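Local coordinates for protein glucuronoarabinoxylan endo-1,4-beta-xylanase (Clostridium papyrosolvens, PDB 4FMV) that acts as an endo-1,4-beta-xylanase of glycoside hydrolase family 30, this chain being the piece with the (beta/alpha)8 barrel, and probably cleaves inside beta-1,4-linked polysaccharide chains, at residues P87-A92 with D149-T154; A137-N142 with A175-Q180; F179-N184 with D200-H205. One frame throughout, in Å; residues are numbered along the deposited sequence.

Contact 1: P87-A92 with D149-T154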
loop_
_atom_site.group_PDB
_atom_site.type_symbol
_atom_site.label_atom_id
_atom_site.label_comp_id
_atom_site.label_asym_id
_atom_site.label_seq_id
_atom_site.Cartn_x
_atom_site.Cartn_y
_atom_site.Cartn_z
ATOM N N PRO A 87 -13.620 -2.829 5.125
ATOM C CA PRO A 87 -14.861 -2.227 5.640
ATOM C C PRO A 87 -14.657 -0.935 6.463
ATOM O O PRO A 87 -13.775 -0.920 7.343
ATOM C CB PRO A 87 -15.427 -3.350 6.510
ATOM C CG PRO A 87 -14.118 -4.053 7.097
ATOM C CD PRO A 87 -12.959 -3.652 6.157
ATOM N N TRP A 88 -15.464 0.100 6.229
ATOM C CA TRP A 88 -15.634 1.208 7.177
ATOM C C TRP A 88 -16.686 0.967 8.252
ATOM O O TRP A 88 -16.591 1.505 9.345
ATOM C CB TRP A 88 -15.952 2.526 6.470
ATOM C CG TRP A 88 -14.801 3.259 5.856
ATOM C CD1 TRP A 88 -14.425 4.565 6.100
ATOM C CD2 TRP A 88 -13.917 2.770 4.832
ATOM N NE1 TRP A 88 -13.354 4.901 5.286
ATOM C CE2 TRP A 88 -13.026 3.822 4.512
ATOM C CE3 TRP A 88 -13.791 1.546 4.171
ATOM C CZ2 TRP A 88 -12.008 3.668 3.563
ATOM C CZ3 TRP A 88 -12.799 1.402 3.226
ATOM C CH2 TRP A 88 -11.921 2.468 2.925
ATOM N N ASN A 89 -17.745 0.245 7.892
ATOM C CA ASN A 89 -18.795 -0.104 8.844
ATOM C C ASN A 89 -19.334 -1.488 8.531
ATOM O O ASN A 89 -19.308 -1.922 7.377
ATOM C CB ASN A 89 -19.982 0.875 8.779
ATOM C CG ASN A 89 -19.598 2.321 9.086
ATOM O OD1 ASN A 89 -19.420 2.710 10.243
ATOM N ND2 ASN A 89 -19.527 3.130 8.047
ATOM N N PRO A 90 -19.851 -2.192 9.552
ATOM C CA PRO A 90 -20.658 -3.339 9.136
ATOM C C PRO A 90 -22.038 -2.835 8.698
ATOM O O PRO A 90 -22.293 -1.634 8.829
ATOM C CB PRO A 90 -20.763 -4.170 10.407
ATOM C CG PRO A 90 -20.601 -3.193 11.526
ATOM C CD PRO A 90 -19.721 -2.074 11.014
ATOM N N PRO A 91 -22.932 -3.743 8.250
ATOM C CA PRO A 91 -24.327 -3.357 8.033
ATOM C C PRO A 91 -24.923 -2.708 9.274
ATOM O O PRO A 91 -24.564 -3.070 10.397
ATOM C CB PRO A 91 -25.018 -4.700 7.781
ATOM C CG PRO A 91 -23.970 -5.537 7.174
ATOM C CD PRO A 91 -22.719 -5.167 7.954
ATOM N N ALA A 92 -25.823 -1.756 9.062
ATOM C CA ALA A 92 -26.401 -0.975 10.149
ATOM C C ALA A 92 -26.980 -1.854 11.254
ATOM O O ALA A 92 -26.896 -1.492 12.425
ATOM C CB ALA A 92 -27.478 -0.042 9.602
ATOM N N ASP A 149 -16.665 9.192 12.518
ATOM C CA ASP A 149 -17.614 9.110 11.385
ATOM C C ASP A 149 -17.946 7.705 10.845
ATOM O O ASP A 149 -18.510 7.558 9.751
ATOM C CB ASP A 149 -17.264 10.121 10.298
ATOM C CG ASP A 149 -17.510 11.539 10.756
ATOM O OD1 ASP A 149 -18.625 11.835 11.250
ATOM O OD2 ASP A 149 -16.580 12.352 10.663
ATOM N N TRP A 150 -17.459 6.696 11.552
ATOM C CA TRP A 150 -17.621 5.278 11.183
ATOM C C TRP A 150 -17.669 4.427 12.453
ATOM O O TRP A 150 -18.253 4.883 13.428
ATOM C CB TRP A 150 -16.708 4.769 10.058
ATOM C CG TRP A 150 -15.242 5.070 10.152
ATOM C CD1 TRP A 150 -14.299 4.378 10.865
ATOM C CD2 TRP A 150 -14.535 6.099 9.437
ATOM N NE1 TRP A 150 -13.057 4.937 10.671
ATOM C CE2 TRP A 150 -13.172 5.993 9.800
ATOM C CE3 TRP A 150 -14.927 7.112 8.547
ATOM C CZ2 TRP A 150 -12.197 6.853 9.289
ATOM C CZ3 TRP A 150 -13.967 7.971 8.046
ATOM C CH2 TRP A 150 -12.613 7.839 8.413
ATOM N N THR A 151 -17.346 3.138 12.353
ATOM C CA THR A 151 -17.367 2.208 13.496
ATOM C C THR A 151 -16.050 2.114 14.322
ATOM O O THR A 151 -14.994 1.770 13.781
ATOM C CB THR A 151 -17.803 0.818 12.958
ATOM O OG1 THR A 151 -19.095 0.959 12.340
ATOM C CG2 THR A 151 -17.883 -0.229 14.056
ATOM N N TRP A 152 -16.122 2.425 15.621
ATOM C CA TRP A 152 -14.976 2.325 16.561
ATOM C C TRP A 152 -14.704 0.898 17.052
ATOM O O TRP A 152 -15.644 0.146 17.334
ATOM C CB TRP A 152 -15.256 3.130 17.841
ATOM C CG TRP A 152 -15.268 4.625 17.729
ATOM C CD1 TRP A 152 -16.379 5.441 17.647
ATOM C CD2 TRP A 152 -14.134 5.497 17.740
ATOM N NE1 TRP A 152 -15.995 6.759 17.584
ATOM C CE2 TRP A 152 -14.623 6.823 17.644
ATOM C CE3 TRP A 152 -12.744 5.289 17.830
ATOM C CZ2 TRP A 152 -13.778 7.935 17.620
ATOM C CZ3 TRP A 152 -11.905 6.401 17.800
ATOM C CH2 TRP A 152 -12.424 7.706 17.701
ATOM N N TRP A 153 -13.426 0.543 17.210
ATOM C CA TRP A 153 -13.025 -0.644 17.949
ATOM C C TRP A 153 -11.868 -0.261 18.846
ATOM O O TRP A 153 -10.895 0.299 18.370
ATOM C CB TRP A 153 -12.473 -1.744 17.025
ATOM C CG TRP A 153 -13.353 -2.203 15.909
ATOM C CD1 TRP A 153 -13.905 -1.441 14.927
ATOM C CD2 TRP A 153 -13.733 -3.552 15.633
ATOM N NE1 TRP A 153 -14.626 -2.232 14.059
ATOM C CE2 TRP A 153 -14.529 -3.532 14.468
ATOM C CE3 TRP A 153 -13.478 -4.781 16.265
ATOM C CZ2 TRP A 153 -15.081 -4.697 13.916
ATOM C CZ3 TRP A 153 -14.035 -5.936 15.720
ATOM C CH2 TRP A 153 -14.820 -5.881 14.555
ATOM N N THR A 154 -11.961 -0.559 20.135
ATOM C CA THR A 154 -10.818 -0.401 21.013
ATOM C C THR A 154 -9.783 -1.448 20.626
ATOM O O THR A 154 -10.099 -2.426 19.927
ATOM C CB THR A 154 -11.222 -0.640 22.470
ATOM O OG1 THR A 154 -11.660 -2.000 22.623
ATOM C CG2 THR A 154 -12.351 0.321 22.880
HETATM O O HOH W 1 -19.479 5.969 7.968
#
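Trp88 and Trp150 form an edge-to-face (T-shaped) pair in the loops that follow the barrel strands, joining the loop after strand 82-86 to 149-154, which carries the short strand 151-152 of a small three-stranded sheet. The contact illustrates how loops at the rim of a (beta/alpha)8 barrel are fastened by a mixture of ring packing, one direct bond and one water.

The aromatic part comes first. The two indoles run side by side with their planes at 76°, and the five-membered ring of Trp88 turns its edge to the six-membered ring of Trp150. The leading atom is Trp88 CD1, 3.6 Å from Trp150 CE3 and placed toward the rim of that face. With chi1 at 49°, CG of Trp150 sits between its own backbone N and carbonyl carbon, a crowded position that stands the ring up beside Trp88. Trp150 NE1 is bonded to Glu143 O, which fixes the rotation of the indole; the Trp88 ring also meets Trp25 edge-to-face.

The polar part centres on the Asn89 amide. Thr151 OG1 donates to Asn89 OD1 at 2.8 Å, lying in the carbonyl plane on a lone pair, with a C=O...O angle of 122°. The same hydroxyl is also bonded to Gln95 NE2. At the other end of the amide, Asn89 ND2 gives one bond to Glu52 OE2 and another, 2.8 Å long, to a water O that passes it on to Asp149 O at 2.6 Å. The amide is thus held at both ends.

Carbon-to-oxygen packing contacts finish the interface. Trp88 O lies 3.3 Å from Trp150 CB, and the hydroxyl bonded to Asn89 OD1 also packs against the proline ring, Thr151 OG1 lying 3.4 Å from Pro90 CD.

Contact 2: A137-N142 with A175-Q180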
loop_
_atom_site.group_PDB
_atom_site.type_symbol
_atom_site.label_atom_id
_atom_site.label_comp_id
_atom_site.label_asym_id
_atom_site.label_seq_id
_atom_site.Cartn_x
_atom_site.Cartn_y
_atom_site.Cartn_z
ATOM N N ALA A 137 -6.625 -10.611 0.589
ATOM C CA ALA A 137 -6.838 -10.443 2.022
ATOM C C ALA A 137 -8.085 -9.599 2.260
ATOM O O ALA A 137 -8.534 -8.868 1.369
ATOM C CB ALA A 137 -5.613 -9.753 2.677
ATOM N N ILE A 138 -8.636 -9.694 3.466
ATOM C CA ILE A 138 -9.767 -8.875 3.850
ATOM C C ILE A 138 -9.521 -8.301 5.248
ATOM O O ILE A 138 -9.011 -9.010 6.117
ATOM C CB ILE A 138 -11.089 -9.680 3.783
ATOM C CG1 ILE A 138 -12.303 -8.730 3.859
ATOM C CG2 ILE A 138 -11.118 -10.790 4.871
ATOM C CD1 ILE A 138 -13.615 -9.379 3.339
ATOM N N SER A 139 -9.858 -7.019 5.428
ATOM C CA SER A 139 -9.539 -6.264 6.634
ATOM C C SER A 139 -10.722 -6.253 7.590
ATOM O O SER A 139 -11.868 -6.209 7.153
ATOM C CB SER A 139 -9.113 -4.825 6.271
ATOM O OG SER A 139 -8.758 -4.035 7.407
ATOM N N VAL A 140 -10.436 -6.318 8.891
ATOM C CA VAL A 140 -11.472 -6.297 9.918
ATOM C C VAL A 140 -12.124 -4.910 9.970
ATOM O O VAL A 140 -13.345 -4.790 10.018
ATOM C CB VAL A 140 -10.905 -6.672 11.330
ATOM C CG1 VAL A 140 -11.990 -6.566 12.426
ATOM C CG2 VAL A 140 -10.274 -8.069 11.309
ATOM N N GLN A 141 -11.315 -3.860 10.044
ATOM C CA GLN A 141 -11.869 -2.513 10.087
ATOM C C GLN A 141 -10.897 -1.465 9.531
ATOM O O GLN A 141 -9.711 -1.461 9.895
ATOM C CB GLN A 141 -12.200 -2.168 11.571
ATOM C CG GLN A 141 -12.653 -0.690 11.805
ATOM C CD GLN A 141 -14.029 -0.367 11.230
ATOM O OE1 GLN A 141 -14.988 -1.102 11.467
ATOM N NE2 GLN A 141 -14.135 0.757 10.475
ATOM N N ASN A 142 -11.411 -0.508 8.769
ATOM C CA ASN A 142 -10.659 0.701 8.447
ATOM C C ASN A 142 -10.603 1.676 9.637
ATOM O O ASN A 142 -11.646 2.068 10.167
ATOM C CB ASN A 142 -11.321 1.440 7.289
ATOM C CG ASN A 142 -10.557 2.686 6.904
ATOM O OD1 ASN A 142 -9.454 2.582 6.363
ATOM N ND2 ASN A 142 -11.111 3.871 7.205
ATOM N N ALA A 175 -5.263 -6.614 9.613
ATOM C CA ALA A 175 -5.672 -5.721 10.683
ATOM C C ALA A 175 -4.478 -4.926 11.174
ATOM O O ALA A 175 -3.340 -5.329 10.921
ATOM C CB ALA A 175 -6.190 -6.572 11.832
ATOM N N PRO A 176 -4.717 -3.951 12.059
ATOM C CA PRO A 176 -5.876 -3.099 12.394
ATOM C C PRO A 176 -6.188 -1.920 11.463
ATOM O O PRO A 176 -7.215 -1.297 11.683
ATOM C CB PRO A 176 -5.582 -2.665 13.836
ATOM C CG PRO A 176 -4.127 -2.522 13.848
ATOM C CD PRO A 176 -3.588 -3.650 12.964
ATOM N N GLU A 177 -5.262 -1.532 10.577
ATOM C CA GLU A 177 -5.393 -0.306 9.783
ATOM C C GLU A 177 -5.610 0.949 10.639
ATOM O O GLU A 177 -6.527 1.732 10.392
ATOM C CB GLU A 177 -6.498 -0.423 8.730
ATOM C CG GLU A 177 -6.236 -1.484 7.626
ATOM C CD GLU A 177 -7.016 -1.165 6.370
ATOM O OE1 GLU A 177 -6.544 -0.282 5.631
ATOM O OE2 GLU A 177 -8.107 -1.761 6.140
ATOM N N SER A 178 -4.765 1.124 11.645
ATOM C CA SER A 178 -4.761 2.346 12.440
ATOM C C SER A 178 -4.479 3.547 11.548
ATOM O O SER A 178 -3.650 3.472 10.631
ATOM C CB SER A 178 -3.698 2.254 13.537
ATOM O OG SER A 178 -3.500 3.524 14.123
ATOM N N PHE A 179 -5.160 4.665 11.817
ATOM C CA PHE A 179 -5.061 5.830 10.944
ATOM C C PHE A 179 -3.645 6.382 10.868
ATOM O O PHE A 179 -3.262 6.955 9.858
ATOM C CB PHE A 179 -6.048 6.924 11.384
ATOM C CG PHE A 179 -5.614 7.700 12.615
ATOM C CD1 PHE A 179 -5.701 7.136 13.881
ATOM C CD2 PHE A 179 -5.168 9.006 12.502
ATOM C CE1 PHE A 179 -5.314 7.850 15.027
ATOM C CE2 PHE A 179 -4.778 9.743 13.635
ATOM C CZ PHE A 179 -4.857 9.160 14.906
ATOM N N GLN A 180 -2.955 6.393 12.010
ATOM C CA GLN A 180 -1.523 6.671 12.131
ATOM C C GLN A 180 -0.446 5.600 12.390
ATOM O O GLN A 180 0.611 5.948 12.935
ATOM C CB GLN A 180 -1.177 8.071 12.679
ATOM C CG GLN A 180 -1.542 8.371 14.059
ATOM C CD GLN A 180 -1.046 9.760 14.487
ATOM O OE1 GLN A 180 -0.323 9.888 15.467
ATOM N NE2 GLN A 180 -1.454 10.797 13.756
#
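Ser139 OG donates a 2.7 Å hydrogen bond to Glu177 OE2, linking two neighbouring parallel strands of the (beta/alpha)8 barrel near their C-terminal ends. It is an example of a barrel interior organised around one buried carboxylate. The serine hydroxyl, anti to its own nitrogen (chi1 -179°), meets the anti lone pair of OE2, the one turned away from the other carboxylate oxygen. Ser86 OG is a second partner of OE2, while OE1 has a salt bridge to Arg47 and hydrogen bonds with Thr231 OG1 and His205 NE2. Five partners therefore grip the group and leave it little freedom to turn.

The backbones are also close here. Gln141 O comes within 3.1 Å of Pro176 O, two acceptors that cannot bond to one another, and Glu177 CB packs 3.6 Å from Gln141 O. The peptide bond before Pro176 is cis, and Glu177 itself has a left-handed backbone conformation; both depart from regular strand geometry at the point where the glutamate side chain heads toward Ser139.

Elsewhere the fit is looser, although every touching residue is buried and none faces solvent. Val140 CG2 and Ala175 CB are 4.4 Å apart. Asn142 OD1 stays 4.1 Å from Glu177 OE1, with amide and carboxylate planes 77° apart; both oxygens are instead drawn to Arg47 NH2.

Strand 137-139 lies between strands 82-86 and 172-178. On the outside, Val140 and Ala175 pack on Met158 of helix 155-164, and Pro176 rests against Met185 and Ser186 of helix 183-190.

Contact 3: F179-N184 with D200-H205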
loop_
_atom_site.group_PDB
_atom_site.type_symbol
_atom_site.label_atom_id
_atom_site.label_comp_id
_atom_site.label_asym_id
_atom_site.label_seq_id
_atom_site.Cartn_x
_atom_site.Cartn_y
_atom_site.Cartn_z
ATOM N N PHE A 179 -5.160 4.665 11.817
ATOM C CA PHE A 179 -5.061 5.830 10.944
ATOM C C PHE A 179 -3.645 6.382 10.868
ATOM O O PHE A 179 -3.262 6.955 9.858
ATOM C CB PHE A 179 -6.048 6.924 11.384
ATOM C CG PHE A 179 -5.614 7.700 12.615
ATOM C CD1 PHE A 179 -5.701 7.136 13.881
ATOM C CD2 PHE A 179 -5.168 9.006 12.502
ATOM C CE1 PHE A 179 -5.314 7.850 15.027
ATOM C CE2 PHE A 179 -4.778 9.743 13.635
ATOM C CZ PHE A 179 -4.857 9.160 14.906
ATOM N N GLN A 180 -2.955 6.393 12.010
ATOM C CA GLN A 180 -1.523 6.671 12.131
ATOM C C GLN A 180 -0.446 5.600 12.390
ATOM O O GLN A 180 0.611 5.948 12.935
ATOM C CB GLN A 180 -1.177 8.071 12.679
ATOM C CG GLN A 180 -1.542 8.371 14.059
ATOM C CD GLN A 180 -1.046 9.760 14.487
ATOM O OE1 GLN A 180 -0.323 9.888 15.467
ATOM N NE2 GLN A 180 -1.454 10.797 13.756
ATOM N N PHE A 181 -0.801 4.326 12.277
ATOM C CA PHE A 181 0.121 3.236 12.607
ATOM C C PHE A 181 0.388 3.283 14.117
ATOM O O PHE A 181 1.500 3.041 14.576
ATOM C CB PHE A 181 1.435 3.395 11.819
ATOM C CG PHE A 181 2.274 2.128 11.735
ATOM C CD1 PHE A 181 1.746 0.901 12.082
ATOM C CD2 PHE A 181 3.601 2.186 11.321
ATOM C CE1 PHE A 181 2.504 -0.251 11.989
ATOM C CE2 PHE A 181 4.364 1.032 11.222
ATOM C CZ PHE A 181 3.815 -0.185 11.561
ATOM N N LEU A 182 -0.635 3.612 14.890
ATOM C CA LEU A 182 -0.466 3.647 16.337
ATOM C C LEU A 182 -0.313 2.213 16.837
ATOM O O LEU A 182 -1.194 1.351 16.617
ATOM C CB LEU A 182 -1.656 4.353 17.007
ATOM C CG LEU A 182 -1.833 5.833 16.646
ATOM C CD1 LEU A 182 -3.030 6.485 17.399
ATOM C CD2 LEU A 182 -0.554 6.615 16.896
ATOM N N LYS A 183 0.809 1.963 17.515
ATOM C CA LYS A 183 1.184 0.613 17.884
ATOM C C LYS A 183 0.261 0.051 18.943
ATOM O O LYS A 183 0.208 -1.152 19.116
ATOM C CB LYS A 183 2.649 0.541 18.365
ATOM C CG LYS A 183 3.650 1.176 17.379
ATOM C CD LYS A 183 3.423 0.736 15.919
ATOM C CE LYS A 183 4.482 1.347 14.959
ATOM N NZ LYS A 183 4.324 2.842 14.793
ATOM N N ASN A 184 -0.457 0.903 19.665
ATOM C CA ASN A 184 -1.326 0.373 20.707
ATOM C C ASN A 184 -2.487 -0.413 20.084
ATOM O O ASN A 184 -3.085 -1.289 20.713
ATOM C CB ASN A 184 -1.796 1.470 21.687
ATOM C CG ASN A 184 -2.745 2.481 21.045
ATOM O OD1 ASN A 184 -2.821 2.612 19.819
ATOM N ND2 ASN A 184 -3.453 3.222 21.883
ATOM N N ASP A 200 -2.737 -12.397 8.975
ATOM C CA ASP A 200 -1.812 -12.459 7.846
ATOM C C ASP A 200 -1.060 -11.200 7.427
ATOM O O ASP A 200 0.124 -11.261 7.087
ATOM C CB ASP A 200 -2.501 -13.151 6.682
ATOM C CG ASP A 200 -3.124 -14.452 7.125
ATOM O OD1 ASP A 200 -2.367 -15.434 7.275
ATOM O OD2 ASP A 200 -4.348 -14.470 7.375
ATOM N N VAL A 201 -1.765 -10.069 7.406
ATOM C CA VAL A 201 -1.161 -8.819 6.982
ATOM C C VAL A 201 -1.431 -7.761 8.039
ATOM O O VAL A 201 -2.582 -7.563 8.432
ATOM C CB VAL A 201 -1.703 -8.351 5.595
ATOM C CG1 VAL A 201 -1.085 -7.024 5.188
ATOM C CG2 VAL A 201 -1.431 -9.426 4.512
ATOM N N LEU A 202 -0.380 -7.095 8.509
ATOM C CA LEU A 202 -0.586 -5.990 9.446
ATOM C C LEU A 202 -0.689 -4.762 8.546
ATOM O O LEU A 202 0.294 -4.393 7.891
ATOM C CB LEU A 202 0.614 -5.867 10.404
ATOM C CG LEU A 202 0.387 -5.082 11.712
ATOM C CD1 LEU A 202 1.547 -5.265 12.693
ATOM C CD2 LEU A 202 0.177 -3.633 11.408
ATOM N N GLY A 203 -1.898 -4.203 8.434
ATOM C CA GLY A 203 -2.109 -2.966 7.705
ATOM C C GLY A 203 -2.052 -1.734 8.589
ATOM O O GLY A 203 -2.531 -1.753 9.714
ATOM N N CYS A 204 -1.574 -0.629 8.037
ATOM C CA CYS A 204 -1.502 0.627 8.767
ATOM C C CYS A 204 -1.668 1.794 7.799
ATOM O O CYS A 204 -1.391 1.660 6.604
ATOM C CB CYS A 204 -0.147 0.756 9.463
ATOM S SG CYS A 204 1.270 0.869 8.329
ATOM N N HIS A 205 -2.104 2.939 8.320
ATOM C CA HIS A 205 -2.142 4.167 7.534
ATOM C C HIS A 205 -1.149 5.175 8.102
ATOM O O HIS A 205 -0.755 5.100 9.264
ATOM C CB HIS A 205 -3.549 4.782 7.517
ATOM C CG HIS A 205 -4.600 3.864 6.978
ATOM N ND1 HIS A 205 -5.941 4.191 6.973
ATOM C CD2 HIS A 205 -4.513 2.628 6.437
ATOM C CE1 HIS A 205 -6.628 3.202 6.436
ATOM N NE2 HIS A 205 -5.783 2.234 6.107
#
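The ring of Phe181 packs with one face against the sulfur of Cys204, a Cys sulfur-aromatic contact in which SG sits 3.8 Å from the ring centroid and only 12° off its normal. Cys204 CB is closer still, 3.2 Å from Phe181 CD1, which marks tight packing. Leu202 CD2 adds an apolar touch 4.1 Å from Phe181 CE1. The ring reaches the strand because CG of Phe181 stands opposite its backbone nitrogen (chi1 -162°), while the residue has a left-handed backbone conformation.

A second layer holds the ring from behind. Lys183 CE lies over the centre of the opposite face of Phe181, 3.6 Å above its plane. Its ammonium nitrogen folds back, Lys183 NZ donating to Phe181 O at 2.8 Å, nearly along the C=O axis, and bonding also to Asn213 O. Tyr216, Leu228 and Met259 also border the ring.

At the other end, His205 O faces the turn 179-181. It is 3.2 Å from Phe179 O, a pair of acceptors, and receives a CA-H...O contact from Gln180 CA at 3.4 Å. His205 CB packs on Phe179 O, whereas the imidazole leads elsewhere, ND1 bonding to Glu143 OE2. Further out, Phe179 stacks on Tyr146, and Gln180 NE2 reaches Tyr207 O.

Here a barrel strand meets the loop that leads into helix 183-190 through sulfur, methylene and ring surfaces, while the histidine and lysine nitrogens find partners away from the opposing segment. With those nitrogens engaged elsewhere, dispersion and the sulfur-ring contact probably contribute most of the attraction across the segments.

How the contacts relate
Contacts 2 and 3 lie on neighbouring barrel strands, and contact 1 adjoins contact 2 in the loops and the small sheet beside them. Centres of contacts 1 and 2 lie about 11 Å apart, those of contacts 2 and 3 about 7 Å; contacts 1 and 3, with centres about 16 Å apart, do not touch, their nearest atoms being about 6 Å apart. Along the chain, contacts 1 and 2 alternate their segments, and contact 3 opens on Phe179 and Gln180, where contact 2 ends. All three cluster toward the C-terminal ends of the parallel strands, where (beta/alpha)8 enzymes carry their active sites. Pro87 O to Asn142 N and Ser178 O to His205 N, each 2.8 Å, are probable hydrogen bonds coupling neighbouring contacts.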